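Local coordinates for transcarboxylase 5S subunit (Propionibacterium freudenreichii subsp. shermanii, PDB 1RQB), which transfers a carboxyl group from the biotin of the 1.3S subunit to pyruvate, forming oxaloacetate at a cobalt-containing site, at residues 55-60 and 95-100; 89-94 and 130-135; 254-259 and 291-296. One frame throughout, in Å; residues are numbered along the deposited sequence.

Contacts 1 and 2 form one continuous patch around the start of strand 99-103, at the strand N-terminal end of the TIM barrel: their centres lie about 9 Å apart. They are interlaced along the chain, and strands 99-103 and 133-136 are neighbours in the sheet, where Val133 N approaches Leu99 O at 2.8 Å, a probable hydrogen bond. Contact 3 is separate, its centre about 18 Å from that of contact 1 and about 22 Å from that of contact 2. Its Met256 side chain is about 4 Å from that of the substrate-binding His36 and about 13 Å from the cobalt ion, whereas contacts 1 and 2 lie away from the metal and substrate sites.

Contact 1 of 3, residues 55-60 and 95-100; sequences DIDAAG and PNSRLQ
Asp57, near the C-terminal end of helix 53-58, reaches across to the turn Pro95-Asn96-Ser97, which leads into strand 99-103 of the TIM barrel. The contact therefore joins the foot of one barrel helix to the loop entering strand 99-103, which pairs with strand 63-68, at the end of the barrel where its strands begin. Its tight part is a single carboxylate. With CG anti to the backbone N (chi1 -177°), Asp57 extends both oxygens to the turn. OD1 takes two donors: the backbone Asn96 N at 3.0 Å, on the syn lone pair, and the hydroxyl Ser97 OG at 2.7 Å, which comes from above the carboxylate plane. On the other oxygen, Asn96 ND2 donates to Asp57 OD2 at 2.9 Å, again using the syn lone pair. The carboxylate and amide planes are turned 38° apart, and OD2 lies somewhat out of the amide plane. Three bonds from different directions thus fix the rotation of the carboxylate. An aspartate suits the place because it offers two acceptors on a short stem, while the amide of asparagine adds a side-chain N-H to the backbone one. Beside this grip, the ring of Pro95 merely grazes OD1, and the side chain of Asp57 also lies against Met94, just before the turn.

The outer side is looser. Pro95 and Asn96 are exposed, and a water stands between Ser97 OG and the end of the helix. Serine is apt here, since its small hydroxyl can give to the carboxylate while receiving from solvent. The water donates to Ser97 OG at 2.6 Å, and its second link, to Asp57 O at 3.5 Å, is weak.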
loop_
_atom_site.group_PDB
_atom_site.type_symbol
_atom_site.label_atom_id
_atom_site.label_comp_id
_atom_site.label_asym_id
_atom_site.label_seq_id
_atom_site.Cartn_x
_atom_site.Cartn_y
_atom_site.Cartn_z
ATOM N N ASP A 55 -23.641 6.965 6.148
ATOM C CA ASP A 55 -23.115 5.659 5.727
ATOM C C ASP A 55 -22.103 5.125 6.743
ATOM O O ASP A 55 -22.083 3.928 7.029
ATOM C CB ASP A 55 -22.496 5.759 4.341
ATOM C CG ASP A 55 -23.554 5.939 3.263
ATOM O OD1 ASP A 55 -24.556 5.185 3.293
ATOM O OD2 ASP A 55 -23.387 6.823 2.398
ATOM N N ILE A 56 -21.265 6.001 7.289
ATOM C CA ILE A 56 -20.278 5.566 8.288
ATOM C C ILE A 56 -21.007 4.985 9.502
ATOM O O ILE A 56 -20.641 3.933 10.023
ATOM C CB ILE A 56 -19.384 6.762 8.729
ATOM C CG1 ILE A 56 -18.416 7.103 7.591
ATOM C CG2 ILE A 56 -18.621 6.426 10.018
ATOM C CD1 ILE A 56 -17.539 8.339 7.832
ATOM N N ASP A 57 -22.072 5.668 9.915
ATOM C CA ASP A 57 -22.878 5.275 11.080
ATOM C C ASP A 57 -23.532 3.905 10.884
ATOM O O ASP A 57 -23.795 3.206 11.861
ATOM C CB ASP A 57 -23.977 6.323 11.341
ATOM C CG ASP A 57 -24.809 6.005 12.579
ATOM O OD1 ASP A 57 -24.311 6.193 13.715
ATOM O OD2 ASP A 57 -25.957 5.551 12.417
ATOM N N ALA A 58 -23.798 3.496 9.648
ATOM C CA ALA A 58 -24.471 2.207 9.428
ATOM C C ALA A 58 -23.518 1.143 8.878
ATOM O O ALA A 58 -23.957 0.048 8.526
ATOM C CB ALA A 58 -25.628 2.388 8.453
ATOM N N ALA A 59 -22.222 1.427 8.822
ATOM C CA ALA A 59 -21.277 0.469 8.227
ATOM C C ALA A 59 -20.969 -0.708 9.156
ATOM O O ALA A 59 -20.601 -1.780 8.679
ATOM C CB ALA A 59 -19.991 1.181 7.836
ATOM N N GLY A 60 -21.096 -0.522 10.468
ATOM C CA GLY A 60 -20.804 -1.608 11.400
ATOM C C GLY A 60 -19.478 -1.517 12.151
ATOM O O GLY A 60 -18.998 -2.502 12.708
ATOM N N PRO A 95 -25.713 8.980 15.433
ATOM C CA PRO A 95 -26.281 8.610 16.734
ATOM C C PRO A 95 -26.109 7.171 17.224
ATOM O O PRO A 95 -26.223 6.901 18.419
ATOM C CB PRO A 95 -27.754 8.980 16.573
ATOM C CG PRO A 95 -28.008 8.613 15.142
ATOM C CD PRO A 95 -26.784 9.190 14.437
ATOM N N ASN A 96 -25.820 6.239 16.329
ATOM C CA ASN A 96 -25.699 4.835 16.750
ATOM C C ASN A 96 -24.238 4.396 16.867
ATOM O O ASN A 96 -23.972 3.224 17.135
ATOM C CB ASN A 96 -26.386 3.935 15.728
ATOM C CG ASN A 96 -27.799 4.382 15.430
ATOM O OD1 ASN A 96 -28.637 4.444 16.328
ATOM N ND2 ASN A 96 -28.069 4.712 14.171
ATOM N N SER A 97 -23.292 5.314 16.711
ATOM C CA SER A 97 -21.882 4.902 16.718
ATOM C C SER A 97 -21.154 5.315 17.998
ATOM O O SER A 97 -21.529 6.274 18.671
ATOM C CB SER A 97 -21.146 5.554 15.540
ATOM O OG SER A 97 -21.823 5.344 14.323
ATOM N N ARG A 98 -20.099 4.562 18.311
ATOM C CA ARG A 98 -19.228 4.926 19.437
ATOM C C ARG A 98 -18.228 5.945 18.887
ATOM O O ARG A 98 -17.408 5.602 18.037
ATOM C CB ARG A 98 -18.393 3.746 19.963
ATOM C CG ARG A 98 -19.137 2.583 20.558
ATOM C CD ARG A 98 -18.131 1.633 21.227
ATOM N NE ARG A 98 -18.786 0.455 21.781
ATOM C CZ ARG A 98 -19.235 -0.564 21.051
ATOM N NH1 ARG A 98 -19.098 -0.567 19.723
ATOM N NH2 ARG A 98 -19.839 -1.579 21.655
ATOM N N LEU A 99 -18.305 7.190 19.340
ATOM C CA LEU A 99 -17.349 8.195 18.857
ATOM C C LEU A 99 -16.059 8.047 19.663
ATOM O O LEU A 99 -16.097 7.780 20.864
ATOM C CB LEU A 99 -17.915 9.606 19.017
ATOM C CG LEU A 99 -19.263 9.849 18.325
ATOM C CD1 LEU A 99 -19.575 11.350 18.336
ATOM C CD2 LEU A 99 -19.221 9.334 16.901
ATOM N N GLN A 100 -14.921 8.216 18.996
ATOM C CA GLN A 100 -13.630 8.042 19.676
ATOM C C GLN A 100 -12.723 9.241 19.397
ATOM O O GLN A 100 -12.781 9.838 18.323
ATOM C CB GLN A 100 -12.985 6.755 19.158
ATOM C CG GLN A 100 -11.666 6.388 19.795
ATOM C CD GLN A 100 -11.246 4.965 19.441
ATOM O OE1 GLN A 100 -12.059 4.043 19.480
ATOM N NE2 GLN A 100 -9.970 4.783 19.111
HETATM O O HOH W 1 -21.315 2.749 14.235
#

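Contact 2 of 3, residues 89-94 and 130-135; sequences TFRKLM and GMDVFR
Arg91 reaches Gly130 and Asp132 through two opposed bends in its chain, at chi2 (67°) and chi3 (-69°), which swing the guanidinium forward, towards the C-terminal end of its own helix. Gly130 closes a Schellman motif at the end of helix 116-128, and the next residues enter strand 133-136, so the contact ties helix 83-93 to the corner between helix 116-128 and strand 133-136 of the TIM barrel.

NH1 does the work across the contact. It donates to Asp132 OD2 at 2.8 Å, a salt bridge made at the guanidinium edge, close to its plane and on the syn side of the carboxylate. The two flat groups are nevertheless 58° apart, so the pairing is through one nitrogen and one oxygen, not a flat two-pronged one. NH1 also gives a weak bond to Gly130 O at 3.0 Å. Glycine suits this corner twice over: it accepts the positive phi of the Schellman turn, and it lets the arginine stem pass close by, with Arg91 CD 3.7 Å from Gly130 CA.

The guanidinium is also held through NH2, which donates to Ser97 O and to Met94 O, the latter just past the helix end. Arginine fits because its several N-H groups can serve backbone carbonyls and a carboxylate together. Asp132 OD2 is shared too, accepting from Leu99 N at the start of the neighbouring strand. The bond from Arg91 NH2 to Met94 O measures 2.8 Å.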
loop_
_atom_site.group_PDB
_atom_site.type_symbol
_atom_site.label_atom_id
_atom_site.label_comp_id
_atom_site.label_asym_id
_atom_site.label_seq_id
_atom_site.Cartn_x
_atom_site.Cartn_y
_atom_site.Cartn_z
ATOM N N THR A 89 -21.962 18.085 15.942
ATOM C CA THR A 89 -22.517 17.696 14.637
ATOM C C THR A 89 -22.299 16.201 14.400
ATOM O O THR A 89 -23.215 15.499 13.974
ATOM C CB THR A 89 -21.872 18.507 13.497
ATOM O OG1 THR A 89 -22.173 19.894 13.685
ATOM C CG2 THR A 89 -22.429 18.070 12.148
ATOM N N PHE A 90 -21.099 15.708 14.688
ATOM C CA PHE A 90 -20.813 14.279 14.495
ATOM C C PHE A 90 -21.723 13.432 15.387
ATOM O O PHE A 90 -22.201 12.376 14.975
ATOM C CB PHE A 90 -19.353 13.977 14.831
ATOM C CG PHE A 90 -18.380 14.316 13.721
ATOM C CD1 PHE A 90 -17.072 14.689 14.020
ATOM C CD2 PHE A 90 -18.758 14.232 12.388
ATOM C CE1 PHE A 90 -16.146 14.974 12.998
ATOM C CE2 PHE A 90 -17.837 14.515 11.357
ATOM C CZ PHE A 90 -16.531 14.888 11.674
ATOM N N ARG A 91 -21.963 13.896 16.611
ATOM C CA ARG A 91 -22.801 13.143 17.556
ATOM C C ARG A 91 -24.223 13.020 17.005
ATOM O O ARG A 91 -24.872 11.984 17.140
ATOM C CB ARG A 91 -22.856 13.875 18.903
ATOM C CG ARG A 91 -23.759 13.249 19.970
ATOM C CD ARG A 91 -23.277 11.889 20.466
ATOM N NE ARG A 91 -23.358 10.806 19.488
ATOM C CZ ARG A 91 -22.789 9.616 19.672
ATOM N NH1 ARG A 91 -22.098 9.382 20.781
ATOM N NH2 ARG A 91 -22.938 8.652 18.772
ATOM N N LYS A 92 -24.693 14.093 16.385
ATOM C CA LYS A 92 -26.054 14.159 15.833
ATOM C C LYS A 92 -26.184 13.347 14.540
ATOM O O LYS A 92 -27.187 12.666 14.333
ATOM C CB LYS A 92 -26.413 15.625 15.569
ATOM C CG LYS A 92 -27.729 15.836 14.853
ATOM C CD LYS A 92 -28.026 17.324 14.665
ATOM C CE LYS A 92 -26.900 18.053 13.928
ATOM N NZ LYS A 92 -26.519 17.414 12.631
ATOM N N LEU A 93 -25.174 13.394 13.676
ATOM C CA LEU A 93 -25.260 12.689 12.389
ATOM C C LEU A 93 -24.912 11.203 12.509
ATOM O O LEU A 93 -25.192 10.430 11.594
ATOM C CB LEU A 93 -24.351 13.357 11.356
ATOM C CG LEU A 93 -24.733 14.800 11.027
ATOM C CD1 LEU A 93 -23.726 15.385 10.045
ATOM C CD2 LEU A 93 -26.139 14.842 10.447
HETATM N N MSE A 94 -24.284 10.789 13.603
HETATM C CA MSE A 94 -23.947 9.368 13.780
HETATM C C MSE A 94 -24.397 8.934 15.177
HETATM O O MSE A 94 -23.590 8.539 16.017
HETATM C CB MSE A 94 -22.432 9.174 13.615
HETATM C CG MSE A 94 -21.922 9.687 12.279
HETATM SE SE MSE A 94 -20.036 9.308 11.973
HETATM C CE MSE A 94 -19.239 10.590 13.219
ATOM N N GLY A 130 -20.830 14.349 23.779
ATOM C CA GLY A 130 -20.961 13.124 23.004
ATOM C C GLY A 130 -19.839 12.103 22.864
ATOM O O GLY A 130 -20.071 11.025 22.317
HETATM N N MSE A 131 -18.644 12.395 23.360
HETATM C CA MSE A 131 -17.525 11.454 23.195
HETATM C C MSE A 131 -17.807 10.154 23.956
HETATM O O MSE A 131 -18.267 10.184 25.096
HETATM C CB MSE A 131 -16.238 12.105 23.691
HETATM C CG MSE A 131 -15.005 11.333 23.315
HETATM SE SE MSE A 131 -15.027 11.033 21.392
HETATM C CE MSE A 131 -15.046 12.843 20.777
ATOM N N ASP A 132 -17.508 9.009 23.336
ATOM C CA ASP A 132 -17.772 7.698 23.950
ATOM C C ASP A 132 -16.477 7.000 24.372
ATOM O O ASP A 132 -16.373 6.487 25.486
ATOM C CB ASP A 132 -18.511 6.770 22.968
ATOM C CG ASP A 132 -19.900 7.266 22.609
ATOM O OD1 ASP A 132 -20.717 7.465 23.539
ATOM O OD2 ASP A 132 -20.182 7.450 21.400
ATOM N N VAL A 133 -15.505 6.953 23.465
ATOM C CA VAL A 133 -14.234 6.267 23.742
ATOM C C VAL A 133 -13.101 7.294 23.764
ATOM O O VAL A 133 -12.947 8.094 22.842
ATOM C CB VAL A 133 -13.923 5.201 22.650
ATOM C CG1 VAL A 133 -12.591 4.516 22.946
ATOM C CG2 VAL A 133 -15.047 4.165 22.586
ATOM N N PHE A 134 -12.317 7.265 24.831
ATOM C CA PHE A 134 -11.184 8.191 24.961
ATOM C C PHE A 134 -9.869 7.413 24.904
ATOM O O PHE A 134 -9.540 6.656 25.816
ATOM C CB PHE A 134 -11.231 8.933 26.301
ATOM C CG PHE A 134 -12.385 9.901 26.435
ATOM C CD1 PHE A 134 -13.673 9.446 26.707
ATOM C CD2 PHE A 134 -12.161 11.275 26.342
ATOM C CE1 PHE A 134 -14.736 10.361 26.897
ATOM C CE2 PHE A 134 -13.198 12.191 26.527
ATOM C CZ PHE A 134 -14.492 11.729 26.809
ATOM N N ARG A 135 -9.118 7.579 23.827
ATOM C CA ARG A 135 -7.808 6.916 23.754
ATOM C C ARG A 135 -6.799 7.875 24.389
ATOM O O ARG A 135 -6.427 8.888 23.799
ATOM C CB ARG A 135 -7.439 6.590 22.305
ATOM C CG ARG A 135 -6.024 6.003 22.152
ATOM C CD ARG A 135 -5.764 5.545 20.717
ATOM N NE ARG A 135 -6.583 4.388 20.369
ATOM C CZ ARG A 135 -6.681 3.876 19.146
ATOM N NH1 ARG A 135 -6.018 4.430 18.137
ATOM N NH2 ARG A 135 -7.414 2.792 18.941
#

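Contact 3 of 3, residues 254-259 and 291-296; sequences SSMSLG and DHFKAI
Met256 and Phe293 cross at about a right angle, the methionine coming from the loop after strand 248-251 and the ring from helix 283-296 on the outside of the TIM barrel. The closest apolar touch is near the roots of the two side chains, with Met256 CG 3.6 Å from Phe293 CB. The bend at chi2 (-83°) sets the selenium of this selenomethionine beside the root of the ring, 5.4 Å from its centroid, and chi3 turns only the terminal methyl. The selenium stands 55° off the ring normal, so this Met-aromatic contact is oblique. From the other side of the ring, His292 CD2 sits over its centre, 3.7 Å above the plane. The ring is thus held between a neighbour on its own helix and the loop. Phenylalanine gives a broad apolar surface here, and the unbranched, flexible methionine can bend to follow it.

Ser255 points the same way but meets the helix backbone. Its OG occupies the position between the backbone N and the carbonyl carbon (chi1 46°), which places it 3.6 Å from Phe293 CB. The hydroxyl is hydrogen-bonded to Arg290 O, one turn before Lys294 in the same helix. A small polar residue suits this close approach, and Ser255 CB lies 3.9 Å from Lys294 CB. The lysine continues outward, fully extended up to its final torsion, to a hydrogen bond with Thr307 of the second subunit.

Met256 also packs on Val31 and His36 of helix 31-39, His36 being a substrate-binding residue. The serine's hydroxyl and carbonyl thus tie the loop to polar groups of Arg290 and Arg297, whereas the polarisable apolar contact, which fixes no direction, links helix 283-296 to the surroundings of the substrate site.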
loop_
_atom_site.group_PDB
_atom_site.type_symbol
_atom_site.label_atom_id
_atom_site.label_comp_id
_atom_site.label_asym_id
_atom_site.label_seq_id
_atom_site.Cartn_x
_atom_site.Cartn_y
_atom_site.Cartn_z
ATOM N N SER A 254 -10.475 2.988 1.892
ATOM C CA SER A 254 -9.450 2.816 0.849
ATOM C C SER A 254 -9.099 4.074 0.048
ATOM O O SER A 254 -7.947 4.216 -0.359
ATOM C CB SER A 254 -9.820 1.652 -0.088
ATOM O OG SER A 254 -10.981 1.926 -0.843
ATOM N N SER A 255 -10.029 4.992 -0.197
ATOM C CA SER A 255 -9.688 6.188 -0.984
ATOM C C SER A 255 -8.884 7.200 -0.160
ATOM O O SER A 255 -8.412 8.208 -0.683
ATOM C CB SER A 255 -10.959 6.848 -1.533
ATOM O OG SER A 255 -11.958 6.948 -0.529
HETATM N N MSE A 256 -8.715 6.935 1.128
HETATM C CA MSE A 256 -7.963 7.818 2.033
HETATM C C MSE A 256 -7.002 6.959 2.859
HETATM O O MSE A 256 -6.937 7.121 4.076
HETATM C CB MSE A 256 -8.918 8.475 3.021
HETATM C CG MSE A 256 -10.021 9.273 2.400
HETATM SE SE MSE A 256 -9.301 10.997 1.993
HETATM C CE MSE A 256 -9.400 11.780 3.778
ATOM N N SER A 257 -6.244 6.078 2.200
ATOM C CA SER A 257 -5.361 5.148 2.917
ATOM C C SER A 257 -3.971 5.068 2.279
ATOM O O SER A 257 -3.710 5.662 1.233
ATOM C CB SER A 257 -5.978 3.743 2.889
ATOM O OG SER A 257 -5.950 3.223 1.567
ATOM N N LEU A 258 -3.100 4.309 2.955
ATOM C CA LEU A 258 -1.713 4.007 2.569
ATOM C C LEU A 258 -0.772 5.195 2.775
ATOM O O LEU A 258 -1.182 6.277 3.192
ATOM C CB LEU A 258 -1.643 3.490 1.126
ATOM C CG LEU A 258 -2.457 2.200 0.930
ATOM C CD1 LEU A 258 -2.225 1.653 -0.472
ATOM C CD2 LEU A 258 -2.063 1.168 1.967
ATOM N N GLY A 259 0.508 4.973 2.493
ATOM C CA GLY A 259 1.487 6.024 2.713
ATOM C C GLY A 259 1.611 6.272 4.210
ATOM O O GLY A 259 1.569 5.324 4.993
ATOM N N ASP A 291 -16.363 6.041 -2.277
ATOM C CA ASP A 291 -16.664 6.906 -3.427
ATOM C C ASP A 291 -16.816 8.359 -2.976
ATOM O O ASP A 291 -16.420 9.291 -3.676
ATOM C CB ASP A 291 -17.937 6.420 -4.132
ATOM C CG ASP A 291 -17.684 5.186 -4.997
ATOM O OD1 ASP A 291 -16.511 4.756 -5.081
ATOM O OD2 ASP A 291 -18.646 4.654 -5.595
ATOM N N HIS A 292 -17.376 8.548 -1.795
ATOM C CA HIS A 292 -17.548 9.913 -1.278
ATOM C C HIS A 292 -16.189 10.602 -1.150
ATOM O O HIS A 292 -15.991 11.711 -1.644
ATOM C CB HIS A 292 -18.193 9.880 0.103
ATOM C CG HIS A 292 -18.321 11.234 0.722
ATOM N ND1 HIS A 292 -19.383 12.071 0.457
ATOM C CD2 HIS A 292 -17.485 11.929 1.528
ATOM C CE1 HIS A 292 -19.195 13.227 1.071
ATOM N NE2 HIS A 292 -18.050 13.168 1.726
ATOM N N PHE A 293 -15.247 9.947 -0.478
ATOM C CA PHE A 293 -13.943 10.591 -0.263
ATOM C C PHE A 293 -13.078 10.579 -1.524
ATOM O O PHE A 293 -12.204 11.429 -1.679
ATOM C CB PHE A 293 -13.225 9.968 0.931
ATOM C CG PHE A 293 -13.838 10.366 2.249
ATOM C CD1 PHE A 293 -14.693 9.507 2.923
ATOM C CD2 PHE A 293 -13.653 11.659 2.747
ATOM C CE1 PHE A 293 -15.373 9.926 4.081
ATOM C CE2 PHE A 293 -14.327 12.094 3.899
ATOM C CZ PHE A 293 -15.191 11.226 4.567
ATOM N N LYS A 294 -13.318 9.643 -2.430
ATOM C CA LYS A 294 -12.520 9.603 -3.664
ATOM C C LYS A 294 -12.772 10.879 -4.470
ATOM O O LYS A 294 -11.868 11.422 -5.103
ATOM C CB LYS A 294 -12.893 8.382 -4.511
ATOM C CG LYS A 294 -12.081 8.313 -5.798
ATOM C CD LYS A 294 -12.426 7.105 -6.654
ATOM C CE LYS A 294 -11.575 7.103 -7.926
ATOM N NZ LYS A 294 -10.103 7.260 -7.655
ATOM N N ALA A 295 -14.004 11.364 -4.422
ATOM C CA ALA A 295 -14.393 12.573 -5.164
ATOM C C ALA A 295 -13.874 13.837 -4.475
ATOM O O ALA A 295 -13.632 14.853 -5.125
ATOM C CB ALA A 295 -15.926 12.630 -5.276
ATOM N N ILE A 296 -13.666 13.773 -3.168
ATOM C CA ILE A 296 -13.237 14.952 -2.401
ATOM C C ILE A 296 -11.716 15.076 -2.280
ATOM O O ILE A 296 -11.184 16.185 -2.262
ATOM C CB ILE A 296 -13.865 14.890 -0.982
ATOM C CG1 ILE A 296 -15.310 15.377 -1.059
ATOM C CG2 ILE A 296 -13.022 15.670 0.038
ATOM C CD1 ILE A 296 -16.079 15.172 0.206
#